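Local coordinates for Nab2p (Saccharomyces cerevisiae YJM1574, PDB 5L2L), which binds the poly(A) tails of mRNAs and pre-mRNAs through zinc fingers, protecting them from the exosome and taking part in tail length control and nuclear export, at residues 6-11 with 44-49; 28-33 with 62-67. One frame throughout, in Å; residues are numbered along the deposited sequence.

Interaction 1 (6-11 with 44-49). With ZN (zinc ion), chain T; ZN (zinc ion), chain S; nucleotides of chain H; nucleotides of chain G.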
# COMPACT_ATOMS: atom_id res chain seq x y z
N LEU F 6 23.47 2.25 1.08
CA LEU F 6 23.53 0.93 1.70
C LEU F 6 22.62 0.80 2.92
O LEU F 6 22.35 -0.32 3.35
CB LEU F 6 24.98 0.61 2.09
CG LEU F 6 25.96 0.31 0.96
CD1 LEU F 6 27.38 0.26 1.47
CD2 LEU F 6 25.63 -0.99 0.24
N GLU F 7 22.15 1.90 3.49
CA GLU F 7 21.27 1.80 4.65
C GLU F 7 20.00 1.02 4.30
O GLU F 7 19.47 1.13 3.19
CB GLU F 7 20.89 3.19 5.15
CG GLU F 7 22.03 3.90 5.83
CD GLU F 7 21.54 4.87 6.89
OE1 GLU F 7 20.87 5.86 6.53
OE2 GLU F 7 21.81 4.62 8.09
N GLN F 8 19.53 0.24 5.26
CA GLN F 8 18.39 -0.65 5.06
C GLN F 8 17.05 0.09 5.10
O GLN F 8 16.76 0.80 6.07
CB GLN F 8 18.39 -1.74 6.13
CG GLN F 8 17.56 -2.94 5.77
CD GLN F 8 18.22 -3.76 4.67
OE1 GLN F 8 19.45 -3.74 4.53
NE2 GLN F 8 17.43 -4.44 3.88
N CYS F 9 16.20 -0.12 4.08
CA CYS F 9 14.82 0.38 4.12
C CYS F 9 14.02 -0.34 5.19
O CYS F 9 13.95 -1.57 5.20
CB CYS F 9 14.13 0.17 2.77
SG CYS F 9 12.43 0.86 2.77
N LYS F 10 13.38 0.43 6.09
CA LYS F 10 12.65 -0.20 7.19
C LYS F 10 11.34 -0.85 6.77
O LYS F 10 10.77 -1.62 7.56
CB LYS F 10 12.38 0.82 8.32
CG LYS F 10 11.43 1.96 7.95
CD LYS F 10 11.28 3.00 9.08
CE LYS F 10 10.45 2.45 10.20
NZ LYS F 10 10.28 3.38 11.38
N PHE F 11 10.85 -0.60 5.54
CA PHE F 11 9.59 -1.14 5.05
C PHE F 11 9.76 -2.39 4.18
O PHE F 11 8.77 -3.08 3.91
CB PHE F 11 8.83 -0.06 4.28
CG PHE F 11 8.59 1.18 5.11
CD1 PHE F 11 7.73 1.14 6.20
CD2 PHE F 11 9.28 2.35 4.85
CE1 PHE F 11 7.56 2.27 7.01
CE2 PHE F 11 9.10 3.47 5.64
CZ PHE F 11 8.24 3.43 6.72
N PHE F 44 19.40 -9.86 1.04
CA PHE F 44 19.33 -10.43 2.38
C PHE F 44 19.21 -9.31 3.43
O PHE F 44 19.43 -8.14 3.15
CB PHE F 44 20.55 -11.32 2.62
CG PHE F 44 20.57 -12.54 1.71
CD1 PHE F 44 19.89 -13.70 2.06
CD2 PHE F 44 21.24 -12.50 0.49
CE1 PHE F 44 19.88 -14.80 1.21
CE2 PHE F 44 21.22 -13.60 -0.35
CZ PHE F 44 20.55 -14.75 0.01
N GLY F 45 18.82 -9.70 4.65
CA GLY F 45 18.56 -8.71 5.70
C GLY F 45 19.83 -8.16 6.35
O GLY F 45 20.78 -8.90 6.63
N HIS F 46 19.84 -6.85 6.58
CA HIS F 46 20.90 -6.15 7.29
C HIS F 46 20.30 -5.30 8.40
O HIS F 46 19.13 -4.89 8.32
CB HIS F 46 21.73 -5.24 6.35
CG HIS F 46 22.11 -5.87 5.04
ND1 HIS F 46 21.34 -5.75 3.90
CD2 HIS F 46 23.18 -6.63 4.69
CE1 HIS F 46 21.91 -6.41 2.91
NE2 HIS F 46 23.03 -6.95 3.36
N PRO F 47 21.09 -4.97 9.43
CA PRO F 47 20.56 -4.17 10.55
C PRO F 47 20.04 -2.80 10.11
O PRO F 47 20.68 -2.09 9.33
CB PRO F 47 21.77 -4.03 11.48
CG PRO F 47 22.65 -5.18 11.18
CD PRO F 47 22.48 -5.41 9.69
N ILE F 48 18.86 -2.43 10.67
CA ILE F 48 18.27 -1.10 10.51
C ILE F 48 18.78 -0.19 11.62
O ILE F 48 18.83 -0.60 12.79
CB ILE F 48 16.73 -1.16 10.54
CG1 ILE F 48 16.17 -2.02 9.40
CG2 ILE F 48 16.13 0.24 10.51
CD1 ILE F 48 14.72 -2.45 9.65
N ASN F 49 19.10 1.06 11.28
CA ASN F 49 19.67 2.00 12.26
C ASN F 49 18.56 2.76 13.01
O ASN F 49 18.45 3.99 12.96
CB ASN F 49 20.61 2.97 11.55
CG ASN F 49 21.85 2.27 10.97
OD1 ASN F 49 22.39 1.33 11.58
ND2 ASN F 49 22.29 2.73 9.80
ZN ZN T . 24.21 -8.25 2.20
ZN ZN S . 12.13 1.65 0.58
P A H 11 25.05 -18.89 -3.17
OP1 A H 11 26.19 -18.60 -2.26
OP2 A H 11 25.20 -19.79 -4.34
O5' A H 11 23.88 -19.48 -2.27
C5' A H 11 24.11 -20.58 -1.40
C4' A H 11 23.21 -20.51 -0.19
O4' A H 11 23.60 -19.36 0.62
C3' A H 11 21.73 -20.31 -0.51
O3' A H 11 20.94 -20.91 0.52
C2' A H 11 21.59 -18.79 -0.46
O2' A H 11 20.27 -18.33 -0.25
C1' A H 11 22.52 -18.43 0.69
N9 A H 11 23.10 -17.09 0.64
C8 A H 11 23.67 -16.45 -0.44
N7 A H 11 24.15 -15.26 -0.17
C5 A H 11 23.89 -15.10 1.18
C6 A H 11 24.16 -14.06 2.09
N6 A H 11 24.75 -12.90 1.75
N1 A H 11 23.78 -14.22 3.37
C2 A H 11 23.19 -15.37 3.72
N3 A H 11 22.87 -16.42 2.97
C4 A H 11 23.27 -16.23 1.70
P A G 4 6.05 8.25 9.50
OP1 A G 4 6.17 8.08 10.96
OP2 A G 4 7.23 8.48 8.64
O5' A G 4 5.37 6.94 8.88
C5' A G 4 4.13 6.49 9.34
C4' A G 4 3.55 5.42 8.46
O4' A G 4 3.54 5.85 7.08
C3' A G 4 4.28 4.09 8.42
O3' A G 4 3.99 3.28 9.56
C2' A G 4 3.74 3.49 7.13
O2' A G 4 2.43 2.96 7.35
C1' A G 4 3.65 4.73 6.23
N9 A G 4 4.85 4.87 5.37
C8 A G 4 5.85 5.81 5.45
N7 A G 4 6.78 5.68 4.53
C5 A G 4 6.38 4.56 3.80
C6 A G 4 6.94 3.88 2.71
N6 A G 4 8.08 4.22 2.12
N1 A G 4 6.27 2.81 2.21
C2 A G 4 5.12 2.44 2.80
N3 A G 4 4.50 3.00 3.85
C4 A G 4 5.18 4.07 4.30
O HOH W 1 18.73 -5.96 1.68
O HOH W 2 20.86 0.35 7.92
O HOH W 3 18.56 1.84 8.20
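Asn-49 ND2 donates to Glu-7 OE2 at 2.6 Å. The carboxylate oxygen is met on its anti side, and it lies in the plane of the asparagine amide. Both residues are exposed to solvent. Deeper in, His-46 ND1 donates to Gln-8 OE1 at 2.8 Å. The oxygen sits at the edge of the imidazole, close to the ring plane, while the donor is tilted 28° from the carbonyl plane of the glutamine. Gln-8 reaches this edge because its chain bends at chi2 (72°). NE2 of the same amide is bridged through a water to Phe-44 O, so both ends of the amide are tied to 44-49. The other ring nitrogen, NE2 of His-46, binds zinc at 2.1 Å. Gln-8 is thus a second-shell residue; together with the zinc bond it probably fixes the rotation of the imidazole. Two more waters join Gln-8 N to Pro-47 O and Gln-8 O to Asn-49 N. Apolar packing comes from Ile-48, whose CG1 lies 4.0 Å from Gln-8 CB and whose CD1 rests against Lys-10 CA. Lys-10 NZ leaves for a salt bridge with Glu-50 and a hydrogen bond to an adenine base. Cys-9 and His-46 bind different zinc ions. This is an interface between CCCH zinc fingers five and six, in which a glutamine of one holds the zinc-binding histidine of the other.

Interaction 2 (28-33 with 62-67); sequences HIMCRE and YCLFRH. With ZN (zinc ion), chain U; ZN (zinc ion), chain T; nucleotides of chain H; nucleotides of chain G.
His-28 and Tyr-62 make the aromatic part of the contact. The CB of His-28 sits over the centre of the tyrosine ring in a CH-pi contact, 3.8 Å from the centroid. The imidazole follows at a slant, ring planes 40° apart, its ND1 3.6 Å from Tyr-62 CD2. The Tyr-62 hydroxyl is hydrogen-bonded to Ile-61 and its ring meets Tyr-62, both of the second subunit, so this pair is part of the interface between the two copies. The apolar side chains of Met-30 and Leu-64 run past each other in opposite directions, with Met-30 CG 4.1 Å from Leu-64 CD2. Met-30 is extended through both chi2 and chi3 (-179° and -172°), which carries CE to 3.6 Å from Cys-63 O. One water donates to both His-28 O and Tyr-62 O. Toward the RNA, Arg-32 N donates to N1 of A11 of chain H at 3.0 Å, and the adenine N6 donates to Cys-31 SG. Phe-65 lies flat over the base of A5 of chain G, its CZ 3.4 Å from C5. With an alanine here, the A5 base would probably lose its aromatic partner on that face. Cys-31 binds one zinc, Cys-63 and His-67 another. This is the junction of CCCH fingers six and seven, where a zinc-ligand cysteine bonds one adenine and an aromatic ring covers another, as expected of poly(A)-binding fingers.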
# COMPACT_ATOMS: atom_id res chain seq x y z
N HIS F 28 14.01 -13.48 4.45
CA HIS F 28 14.06 -13.42 5.91
C HIS F 28 15.43 -13.81 6.46
O HIS F 28 15.68 -13.61 7.65
CB HIS F 28 13.00 -14.35 6.53
CG HIS F 28 11.59 -14.03 6.13
ND1 HIS F 28 10.83 -13.07 6.76
CD2 HIS F 28 10.80 -14.55 5.15
CE1 HIS F 28 9.64 -13.01 6.20
NE2 HIS F 28 9.59 -13.90 5.22
N ILE F 29 16.31 -14.36 5.61
CA ILE F 29 17.66 -14.76 6.02
C ILE F 29 18.51 -13.51 6.21
O ILE F 29 18.54 -12.61 5.36
CB ILE F 29 18.27 -15.71 4.98
CG1 ILE F 29 17.47 -17.02 4.92
CG2 ILE F 29 19.75 -16.00 5.28
CD1 ILE F 29 17.86 -17.94 3.75
N MET F 30 19.23 -13.44 7.33
CA MET F 30 20.10 -12.30 7.59
C MET F 30 21.43 -12.46 6.84
O MET F 30 22.04 -13.54 6.83
CB MET F 30 20.30 -12.11 9.09
CG MET F 30 19.01 -11.62 9.85
SD MET F 30 19.26 -11.38 11.63
CE MET F 30 17.57 -11.07 12.19
N CYS F 31 21.87 -11.37 6.19
CA CYS F 31 23.08 -11.42 5.38
C CYS F 31 24.28 -11.86 6.21
O CYS F 31 24.50 -11.36 7.32
CB CYS F 31 23.36 -10.05 4.75
SG CYS F 31 24.82 -10.04 3.65
N ARG F 32 25.08 -12.78 5.66
CA ARG F 32 26.22 -13.32 6.39
C ARG F 32 27.29 -12.27 6.67
O ARG F 32 28.12 -12.48 7.57
CB ARG F 32 26.84 -14.50 5.62
CG ARG F 32 27.28 -14.15 4.20
CD ARG F 32 28.08 -15.28 3.55
NE ARG F 32 27.24 -16.38 3.07
CZ ARG F 32 26.94 -16.61 1.80
NH1 ARG F 32 27.39 -15.82 0.83
NH2 ARG F 32 26.17 -17.65 1.48
N GLU F 33 27.30 -11.17 5.92
CA GLU F 33 28.23 -10.06 6.14
C GLU F 33 27.68 -8.98 7.06
O GLU F 33 28.41 -8.04 7.39
CB GLU F 33 28.61 -9.41 4.80
CG GLU F 33 29.15 -10.36 3.75
CD GLU F 33 30.44 -11.02 4.19
OE1 GLU F 33 30.55 -12.26 4.03
OE2 GLU F 33 31.33 -10.31 4.70
N TYR F 62 12.84 -12.57 12.94
CA TYR F 62 13.35 -11.93 11.72
C TYR F 62 13.52 -10.42 11.85
O TYR F 62 13.93 -9.77 10.86
CB TYR F 62 12.41 -12.25 10.54
CG TYR F 62 12.21 -13.73 10.30
CD1 TYR F 62 13.29 -14.59 10.25
CD2 TYR F 62 10.94 -14.26 10.13
CE1 TYR F 62 13.12 -15.95 10.03
CE2 TYR F 62 10.75 -15.61 9.89
CZ TYR F 62 11.84 -16.46 9.84
OH TYR F 62 11.65 -17.82 9.63
N CYS F 63 13.24 -9.83 13.02
CA CYS F 63 13.31 -8.38 13.20
C CYS F 63 14.72 -7.84 12.96
O CYS F 63 15.70 -8.32 13.55
CB CYS F 63 12.84 -8.02 14.61
SG CYS F 63 12.66 -6.25 14.95
N LEU F 64 14.81 -6.79 12.13
CA LEU F 64 16.08 -6.15 11.78
C LEU F 64 16.38 -4.88 12.59
O LEU F 64 17.44 -4.27 12.37
CB LEU F 64 16.10 -5.80 10.28
CG LEU F 64 15.99 -6.97 9.31
CD1 LEU F 64 15.89 -6.51 7.84
CD2 LEU F 64 17.17 -7.92 9.47
N PHE F 65 15.50 -4.46 13.49
CA PHE F 65 15.72 -3.24 14.29
C PHE F 65 16.70 -3.51 15.44
O PHE F 65 17.04 -4.66 15.75
CB PHE F 65 14.37 -2.70 14.82
CG PHE F 65 13.45 -2.14 13.73
CD1 PHE F 65 13.53 -0.80 13.35
CD2 PHE F 65 12.50 -2.95 13.12
CE1 PHE F 65 12.71 -0.29 12.35
CE2 PHE F 65 11.66 -2.44 12.13
CZ PHE F 65 11.77 -1.10 11.74
N ARG F 66 17.19 -2.43 16.09
CA ARG F 66 18.15 -2.57 17.20
C ARG F 66 17.45 -2.96 18.50
O ARG F 66 16.43 -2.38 18.87
CB ARG F 66 18.92 -1.27 17.44
CG ARG F 66 19.93 -0.88 16.37
CD ARG F 66 20.86 0.25 16.87
NE ARG F 66 20.10 1.47 17.18
CZ ARG F 66 20.15 2.60 16.49
NH1 ARG F 66 20.95 2.72 15.44
NH2 ARG F 66 19.40 3.63 16.86
N HIS F 67 18.03 -3.91 19.22
CA HIS F 67 17.47 -4.35 20.50
C HIS F 67 18.45 -4.16 21.65
O HIS F 67 19.67 -4.20 21.44
CB HIS F 67 17.04 -5.82 20.45
CG HIS F 67 16.04 -6.11 19.37
ND1 HIS F 67 16.41 -6.55 18.12
CD2 HIS F 67 14.69 -5.97 19.34
CE1 HIS F 67 15.33 -6.68 17.37
NE2 HIS F 67 14.28 -6.33 18.08
ZN ZN U . 12.35 -6.17 17.26
ZN ZN T . 24.21 -8.25 2.20
P A H 11 25.05 -18.89 -3.17
OP1 A H 11 26.19 -18.60 -2.26
OP2 A H 11 25.20 -19.79 -4.34
O5' A H 11 23.88 -19.48 -2.27
C5' A H 11 24.11 -20.58 -1.40
C4' A H 11 23.21 -20.51 -0.19
O4' A H 11 23.60 -19.36 0.62
C3' A H 11 21.73 -20.31 -0.51
O3' A H 11 20.94 -20.91 0.52
C2' A H 11 21.59 -18.79 -0.46
O2' A H 11 20.27 -18.33 -0.25
C1' A H 11 22.52 -18.43 0.69
N9 A H 11 23.10 -17.09 0.64
C8 A H 11 23.67 -16.45 -0.44
N7 A H 11 24.15 -15.26 -0.17
C5 A H 11 23.89 -15.10 1.18
C6 A H 11 24.16 -14.06 2.09
N6 A H 11 24.75 -12.90 1.75
N1 A H 11 23.78 -14.22 3.37
C2 A H 11 23.19 -15.37 3.72
N3 A H 11 22.87 -16.42 2.97
C4 A H 11 23.27 -16.23 1.70
P A G 5 5.09 2.81 10.64
OP1 A G 5 4.72 3.37 11.95
OP2 A G 5 6.46 3.03 10.14
O5' A G 5 4.81 1.25 10.79
C5' A G 5 4.88 0.37 9.66
C4' A G 5 5.31 -1.02 10.07
O4' A G 5 6.72 -1.01 10.46
C3' A G 5 4.56 -1.61 11.26
O3' A G 5 4.49 -3.02 11.10
C2' A G 5 5.47 -1.24 12.43
O2' A G 5 5.32 -2.03 13.60
C1' A G 5 6.86 -1.41 11.81
N9 A G 5 7.87 -0.56 12.46
C8 A G 5 8.16 0.75 12.19
N7 A G 5 9.09 1.29 12.95
C5 A G 5 9.44 0.25 13.81
C6 A G 5 10.38 0.15 14.85
N6 A G 5 11.16 1.17 15.23
N1 A G 5 10.47 -1.02 15.52
C2 A G 5 9.69 -2.04 15.12
N3 A G 5 8.79 -2.07 14.14
C4 A G 5 8.70 -0.89 13.52
O HOH W 4 15.60 -11.01 8.69

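In the fold
The segments of interactions 1 and 2 alternate along the chain, and their centres lie about 8 Å apart. Finger six is common to both: it meets finger five in interaction 1 and finger seven in interaction 2. Two probable backbone hydrogen bonds join the contacts, Gly-45 O to Cys-31 N at 2.7 Å and Ile-48 N to Leu-64 O at 2.9 Å. His-46 of interaction 1 and Cys-31 of interaction 2 bind the same zinc, completed by Cys-37 and Cys-42. Both contacts build one RNA site. The base of A11 of chain H lies between the Phe-44 ring and the Arg-32 guanidinium. The chain has no regular helix or strand; these contacts and the zinc sites probably hold the fingers together.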